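Local coordinates for protein alpha-fucosidase (Bifidobacterium bifidum, PDB 2EAB) that probably releases alpha-1,2-linked L-fucose from glycans by hydrolysis as a calcium-containing glycoside hydrolase, of which this chain is the catalytic domain, at residues V67-T81 with G134-F148. Numbering follows the deposited sequence.
With CA (calcium ion), chain C.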
loop_
_atom_site.group_PDB
_atom_site.type_symbol
_atom_site.label_atom_id
_atom_site.label_comp_id
_atom_site.label_asym_id
_atom_site.label_seq_id
_atom_site.Cartn_x
_atom_site.Cartn_y
_atom_site.Cartn_z
ATOM N N VAL A 67 26.748 -19.129 -1.471
ATOM C CA VAL A 67 28.139 -19.236 -1.032
ATOM C C VAL A 67 29.119 -18.785 -2.120
ATOM O O VAL A 67 29.919 -17.875 -1.898
ATOM C CB VAL A 67 28.475 -20.665 -0.526
ATOM C CG1 VAL A 67 29.978 -20.837 -0.316
ATOM C CG2 VAL A 67 27.730 -20.964 0.767
ATOM N N SER A 68 29.045 -19.410 -3.293
ATOM C CA SER A 68 30.009 -19.131 -4.354
ATOM C C SER A 68 29.497 -18.115 -5.375
ATOM O O SER A 68 30.102 -17.062 -5.554
ATOM C CB SER A 68 30.456 -20.420 -5.045
ATOM O OG SER A 68 31.518 -20.156 -5.944
ATOM N N ARG A 69 28.396 -18.429 -6.051
ATOM C CA ARG A 69 27.839 -17.486 -7.018
ATOM C C ARG A 69 26.731 -16.687 -6.349
ATOM O O ARG A 69 25.543 -17.000 -6.466
ATOM C CB ARG A 69 27.368 -18.180 -8.301
ATOM C CG ARG A 69 26.985 -17.201 -9.410
ATOM C CD ARG A 69 26.992 -17.866 -10.774
ATOM N NE ARG A 69 26.265 -17.087 -11.779
ATOM C CZ ARG A 69 26.787 -16.105 -12.512
ATOM N NH1 ARG A 69 28.057 -15.742 -12.364
ATOM N NH2 ARG A 69 26.028 -15.478 -13.402
ATOM N N GLU A 70 27.156 -15.664 -5.618
ATOM C CA GLU A 70 26.238 -14.784 -4.922
ATOM C C GLU A 70 25.395 -13.996 -5.921
ATOM O O GLU A 70 25.859 -13.646 -7.012
ATOM C CB GLU A 70 27.007 -13.860 -3.975
ATOM C CG GLU A 70 26.187 -12.747 -3.320
ATOM C CD GLU A 70 25.137 -13.236 -2.319
ATOM O OE1 GLU A 70 24.268 -14.052 -2.689
ATOM O OE2 GLU A 70 25.171 -12.772 -1.157
ATOM N N ARG A 71 24.156 -13.730 -5.527
ATOM C CA ARG A 71 23.177 -13.082 -6.382
ATOM C C ARG A 71 22.371 -12.075 -5.574
ATOM O O ARG A 71 21.880 -12.388 -4.484
ATOM C CB ARG A 71 22.248 -14.135 -6.985
ATOM C CG ARG A 71 21.226 -13.598 -7.969
ATOM C CD ARG A 71 20.366 -14.724 -8.496
ATOM N NE ARG A 71 19.299 -14.217 -9.355
ATOM C CZ ARG A 71 18.388 -14.972 -9.965
ATOM N NH1 ARG A 71 18.386 -16.294 -9.822
ATOM N NH2 ARG A 71 17.464 -14.397 -10.725
ATOM N N VAL A 72 22.258 -10.866 -6.118
ATOM C CA VAL A 72 21.327 -9.860 -5.618
ATOM C C VAL A 72 20.436 -9.452 -6.784
ATOM O O VAL A 72 20.885 -8.800 -7.724
ATOM C CB VAL A 72 22.054 -8.625 -5.039
ATOM C CG1 VAL A 72 21.046 -7.604 -4.513
ATOM C CG2 VAL A 72 23.034 -9.038 -3.947
ATOM N N THR A 73 19.178 -9.868 -6.731
ATOM C CA THR A 73 18.217 -9.506 -7.763
ATOM C C THR A 73 17.954 -8.002 -7.660
ATOM O O THR A 73 17.794 -7.474 -6.555
ATOM C CB THR A 73 16.953 -10.368 -7.630
ATOM O OG1 THR A 73 17.310 -11.744 -7.831
ATOM C CG2 THR A 73 15.891 -9.969 -8.643
ATOM N N PHE A 74 17.940 -7.320 -8.801
ATOM C CA PHE A 74 18.006 -5.862 -8.830
ATOM C C PHE A 74 16.793 -5.225 -9.495
ATOM O O PHE A 74 16.314 -5.713 -10.527
ATOM C CB PHE A 74 19.291 -5.416 -9.540
ATOM C CG PHE A 74 19.549 -3.939 -9.455
ATOM C CD1 PHE A 74 20.177 -3.392 -8.341
ATOM C CD2 PHE A 74 19.143 -3.090 -10.478
ATOM C CE1 PHE A 74 20.408 -2.023 -8.256
ATOM C CE2 PHE A 74 19.366 -1.719 -10.397
ATOM C CZ PHE A 74 20.001 -1.186 -9.279
ATOM N N ASN A 75 16.327 -4.125 -8.898
ATOM C CA ASN A 75 15.194 -3.355 -9.399
ATOM C C ASN A 75 15.454 -1.861 -9.350
ATOM O O ASN A 75 16.158 -1.362 -8.462
ATOM C CB ASN A 75 13.953 -3.604 -8.538
ATOM C CG ASN A 75 13.276 -4.921 -8.838
ATOM O OD1 ASN A 75 12.553 -5.054 -9.833
ATOM N ND2 ASN A 75 13.476 -5.888 -7.972
ATOM N N GLU A 76 14.845 -1.146 -10.289
ATOM C CA GLU A 76 14.651 0.297 -10.164
ATOM C C GLU A 76 13.182 0.597 -10.480
ATOM O O GLU A 76 12.626 0.083 -11.462
ATOM C CB GLU A 76 15.600 1.079 -11.077
ATOM C CG GLU A 76 15.863 2.525 -10.628
ATOM C CD GLU A 76 14.877 3.548 -11.172
ATOM O OE1 GLU A 76 14.956 4.726 -10.735
ATOM O OE2 GLU A 76 14.044 3.188 -12.034
ATOM N N GLU A 77 12.578 1.451 -9.655
ATOM C CA GLU A 77 11.123 1.658 -9.626
ATOM C C GLU A 77 10.502 2.136 -10.938
ATOM O O GLU A 77 9.305 1.948 -11.146
ATOM C CB GLU A 77 10.753 2.645 -8.512
ATOM C CG GLU A 77 11.392 4.015 -8.718
ATOM C CD GLU A 77 10.807 5.135 -7.886
ATOM O OE1 GLU A 77 11.446 6.210 -7.884
ATOM O OE2 GLU A 77 9.734 4.968 -7.263
ATOM N N THR A 78 11.293 2.779 -11.794
ATOM C CA THR A 78 10.742 3.358 -13.020
ATOM C C THR A 78 10.945 2.513 -14.273
ATOM O O THR A 78 10.616 2.969 -15.370
ATOM C CB THR A 78 11.266 4.797 -13.293
ATOM O OG1 THR A 78 12.660 4.762 -13.631
ATOM C CG2 THR A 78 11.054 5.705 -12.086
ATOM N N LEU A 79 11.463 1.292 -14.125
ATOM C CA LEU A 79 11.697 0.440 -15.293
ATOM C C LEU A 79 10.386 -0.208 -15.714
ATOM O O LEU A 79 10.064 -1.337 -15.341
ATOM C CB LEU A 79 12.800 -0.593 -15.041
ATOM C CG LEU A 79 13.368 -1.196 -16.334
ATOM C CD1 LEU A 79 14.235 -0.186 -17.088
ATOM C CD2 LEU A 79 14.158 -2.449 -16.046
ATOM N N TRP A 80 9.636 0.559 -16.500
ATOM C CA TRP A 80 8.275 0.251 -16.900
ATOM C C TRP A 80 8.160 0.281 -18.421
ATOM O O TRP A 80 8.518 1.277 -19.049
ATOM C CB TRP A 80 7.345 1.326 -16.324
ATOM C CG TRP A 80 6.660 0.981 -15.040
ATOM C CD1 TRP A 80 7.102 1.189 -13.760
ATOM C CD2 TRP A 80 5.368 0.395 -14.929
ATOM N NE1 TRP A 80 6.147 0.750 -12.860
ATOM C CE2 TRP A 80 5.075 0.259 -13.557
ATOM C CE3 TRP A 80 4.419 -0.022 -15.871
ATOM C CZ2 TRP A 80 3.872 -0.295 -13.103
ATOM C CZ3 TRP A 80 3.232 -0.568 -15.426
ATOM C CH2 TRP A 80 2.970 -0.703 -14.053
ATOM N N THR A 81 7.666 -0.805 -19.007
ATOM C CA THR A 81 7.260 -0.779 -20.409
ATOM C C THR A 81 5.874 -0.130 -20.524
ATOM O O THR A 81 5.235 0.163 -19.516
ATOM C CB THR A 81 7.227 -2.187 -21.029
ATOM O OG1 THR A 81 6.355 -3.016 -20.258
ATOM C CG2 THR A 81 8.621 -2.810 -21.085
ATOM N N GLY A 134 1.777 -2.105 -20.895
ATOM C CA GLY A 134 3.072 -2.390 -20.310
ATOM C C GLY A 134 2.959 -2.967 -18.916
ATOM O O GLY A 134 1.898 -3.432 -18.502
ATOM N N ASN A 135 4.084 -2.966 -18.213
ATOM C CA ASN A 135 4.194 -3.530 -16.878
ATOM C C ASN A 135 5.529 -3.149 -16.260
ATOM O O ASN A 135 6.390 -2.576 -16.931
ATOM C CB ASN A 135 3.953 -5.055 -16.868
ATOM C CG ASN A 135 5.006 -5.864 -17.643
ATOM O OD1 ASN A 135 5.832 -5.342 -18.399
ATOM N ND2 ASN A 135 4.957 -7.171 -17.447
ATOM N N TYR A 136 5.670 -3.437 -14.972
ATOM C CA TYR A 136 6.915 -3.252 -14.249
ATOM C C TYR A 136 7.858 -4.408 -14.548
ATOM O O TYR A 136 7.437 -5.564 -14.529
ATOM C CB TYR A 136 6.612 -3.245 -12.760
ATOM C CG TYR A 136 7.788 -2.941 -11.859
ATOM C CD1 TYR A 136 8.524 -1.774 -12.015
ATOM C CD2 TYR A 136 8.133 -3.800 -10.817
ATOM C CE1 TYR A 136 9.580 -1.471 -11.165
ATOM C CE2 TYR A 136 9.196 -3.514 -9.963
ATOM C CZ TYR A 136 9.909 -2.345 -10.142
ATOM O OH TYR A 136 10.944 -2.028 -9.295
ATOM N N LEU A 137 9.126 -4.087 -14.799
ATOM C CA LEU A 137 10.147 -5.085 -15.125
ATOM C C LEU A 137 11.147 -5.294 -14.007
ATOM O O LEU A 137 11.661 -4.321 -13.449
ATOM C CB LEU A 137 10.975 -4.624 -16.327
ATOM C CG LEU A 137 10.329 -4.399 -17.688
ATOM C CD1 LEU A 137 11.344 -3.890 -18.687
ATOM C CD2 LEU A 137 9.681 -5.646 -18.194
ATOM N N ASN A 138 11.482 -6.554 -13.725
ATOM C CA ASN A 138 12.745 -6.832 -13.056
ATOM C C ASN A 138 13.853 -6.238 -13.922
ATOM O O ASN A 138 13.884 -6.469 -15.133
ATOM C CB ASN A 138 12.974 -8.330 -12.882
ATOM C CG ASN A 138 14.414 -8.654 -12.532
ATOM O OD1 ASN A 138 14.896 -8.329 -11.440
ATOM N ND2 ASN A 138 15.122 -9.266 -13.466
ATOM N N TRP A 139 14.753 -5.473 -13.313
ATOM C CA TRP A 139 15.859 -4.870 -14.049
ATOM C C TRP A 139 16.847 -5.961 -14.466
ATOM O O TRP A 139 17.171 -6.106 -15.653
ATOM C CB TRP A 139 16.540 -3.798 -13.198
ATOM C CG TRP A 139 17.654 -3.050 -13.870
ATOM C CD1 TRP A 139 18.846 -3.559 -14.309
ATOM C CD2 TRP A 139 17.693 -1.648 -14.141
ATOM N NE1 TRP A 139 19.615 -2.558 -14.849
ATOM C CE2 TRP A 139 18.932 -1.376 -14.763
ATOM C CE3 TRP A 139 16.795 -0.594 -13.932
ATOM C CZ2 TRP A 139 19.300 -0.093 -15.166
ATOM C CZ3 TRP A 139 17.162 0.681 -14.332
ATOM C CH2 TRP A 139 18.405 0.920 -14.944
ATOM N N GLY A 140 17.303 -6.735 -13.486
ATOM C CA GLY A 140 18.233 -7.829 -13.721
ATOM C C GLY A 140 18.762 -8.339 -12.402
ATOM O O GLY A 140 18.018 -8.430 -11.417
ATOM N N ASP A 141 20.050 -8.667 -12.389
ATOM C CA ASP A 141 20.716 -9.177 -11.194
ATOM C C ASP A 141 22.141 -8.662 -11.105
ATOM O O ASP A 141 22.758 -8.351 -12.121
ATOM C CB ASP A 141 20.770 -10.708 -11.203
ATOM C CG ASP A 141 19.404 -11.349 -11.304
ATOM O OD1 ASP A 141 18.818 -11.664 -10.248
ATOM O OD2 ASP A 141 18.925 -11.543 -12.443
ATOM N N ILE A 142 22.642 -8.570 -9.876
ATOM C CA ILE A 142 24.066 -8.424 -9.606
ATOM C C ILE A 142 24.581 -9.800 -9.198
ATOM O O ILE A 142 24.054 -10.412 -8.266
ATOM C CB ILE A 142 24.334 -7.414 -8.462
ATOM C CG1 ILE A 142 23.720 -6.048 -8.798
ATOM C CG2 ILE A 142 25.842 -7.290 -8.184
ATOM C CD1 ILE A 142 23.608 -5.104 -7.614
ATOM N N TYR A 143 25.588 -10.295 -9.917
ATOM C CA TYR A 143 26.253 -11.549 -9.550
ATOM C C TYR A 143 27.657 -11.293 -9.032
ATOM O O TYR A 143 28.423 -10.544 -9.635
ATOM C CB TYR A 143 26.306 -12.522 -10.727
ATOM C CG TYR A 143 25.004 -13.237 -11.002
ATOM C CD1 TYR A 143 24.607 -14.326 -10.228
ATOM C CD2 TYR A 143 24.170 -12.831 -12.042
ATOM C CE1 TYR A 143 23.415 -14.994 -10.485
ATOM C CE2 TYR A 143 22.970 -13.493 -12.303
ATOM C CZ TYR A 143 22.601 -14.570 -11.520
ATOM O OH TYR A 143 21.425 -15.236 -11.767
ATOM N N LEU A 144 27.970 -11.915 -7.898
ATOM C CA LEU A 144 29.299 -11.856 -7.304
ATOM C C LEU A 144 29.818 -13.285 -7.219
ATOM O O LEU A 144 29.464 -14.030 -6.307
ATOM C CB LEU A 144 29.254 -11.195 -5.919
ATOM C CG LEU A 144 28.608 -9.807 -5.819
ATOM C CD1 LEU A 144 28.406 -9.395 -4.368
ATOM C CD2 LEU A 144 29.423 -8.763 -6.553
ATOM N N ASP A 145 30.627 -13.668 -8.205
ATOM C CA ASP A 145 31.055 -15.057 -8.351
ATOM C C ASP A 145 32.434 -15.264 -7.735
ATOM O O ASP A 145 33.440 -14.788 -8.258
ATOM C CB ASP A 145 31.031 -15.485 -9.829
ATOM C CG ASP A 145 31.235 -16.986 -10.018
ATOM O OD1 ASP A 145 31.515 -17.703 -9.034
ATOM O OD2 ASP A 145 31.118 -17.457 -11.170
ATOM N N TYR A 146 32.452 -15.974 -6.611
ATOM C CA TYR A 146 33.667 -16.220 -5.840
ATOM C C TYR A 146 34.480 -17.388 -6.395
ATOM O O TYR A 146 35.654 -17.554 -6.048
ATOM C CB TYR A 146 33.311 -16.466 -4.370
ATOM C CG TYR A 146 32.948 -15.216 -3.584
ATOM C CD1 TYR A 146 31.834 -14.441 -3.928
ATOM C CD2 TYR A 146 33.709 -14.817 -2.487
ATOM C CE1 TYR A 146 31.499 -13.296 -3.205
ATOM C CE2 TYR A 146 33.382 -13.679 -1.754
ATOM C CZ TYR A 146 32.275 -12.922 -2.117
ATOM O OH TYR A 146 31.956 -11.796 -1.388
ATOM N N GLY A 147 33.849 -18.199 -7.244
ATOM C CA GLY A 147 34.513 -19.318 -7.911
ATOM C C GLY A 147 35.088 -20.377 -6.987
ATOM O O GLY A 147 36.167 -20.914 -7.254
ATOM N N PHE A 148 34.377 -20.673 -5.899
ATOM C CA PHE A 148 34.778 -21.746 -4.990
ATOM C C PHE A 148 34.598 -23.102 -5.664
ATOM O O PHE A 148 33.630 -23.318 -6.395
ATOM C CB PHE A 148 33.968 -21.714 -3.686
ATOM C CG PHE A 148 34.185 -20.480 -2.843
ATOM C CD1 PHE A 148 35.465 -20.002 -2.573
ATOM C CD2 PHE A 148 33.095 -19.817 -2.288
ATOM C CE1 PHE A 148 35.654 -18.868 -1.783
ATOM C CE2 PHE A 148 33.273 -18.685 -1.495
ATOM C CZ PHE A 148 34.553 -18.208 -1.243
HETATM CA CA CA C . 8.745 3.369 -5.360
HETATM O O HOH W 1 30.940 -20.214 -8.501
HETATM O O HOH W 2 12.920 -2.744 -11.775
#
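Asp141 OD1 is gripped by three donors from the neighbouring strand. Arg71 approaches side-on, with NE at 2.7 Å and NH2 at 3.1 Å from Asp141 OD1; the oxygen lies in the guanidinium plane, yet both nitrogens stand above the carboxylate plane. Thr73 OG1 donates to the same oxygen from 2.8 Å, nearly along its C-O axis. Arg71 runs fully extended, CG anti to the backbone N (chi1 -176°), alongside Tyr143, whose OH lies over one guanidinium face; Arg71 NH1 forms a second salt bridge with Asp43. A leucine in place of Arg71 would probably leave the carboxylate of Asp141 with Thr73 as its remaining donor across the strands and remove one countercharge from Asp43. On the same sheet face, the guanidinium of Arg69 lies flat on the Tyr143 ring in a cation-pi stack, planes 13° apart and NH2 over the ring centre, while NH1 makes a long salt bridge to Asp145.

The other face is largely apolar, Glu70 and its partner Arg180 apart: Val72 packs beside Ile142, and Phe74 CD1 meets Ile142 CD1 at 3.9 Å. Phe74 turns its edge to the face of Trp139, planes at 87°, with CD2 3.7 Å from Trp139 CG. Leu79 CD2 comes within 3.6 Å of Trp139 CA. Trp139 and Gly140 opposite Phe74 make a classic beta bulge, beyond which Trp80 lays one ring face over the Asn135-Tyr136 peptide. Near this end Glu77 OE2 binds calcium at 2.7 Å, together with the backbone oxygens of Ser386 and Leu393. Strands 69-76 and 140-145 are antiparallel neighbours in one sheet, their mostly apolar face packed against strands 190-197 and 273-282 of a second: the beta-sandwich of the N-terminal domain in this glycoside hydrolase family 95 enzyme.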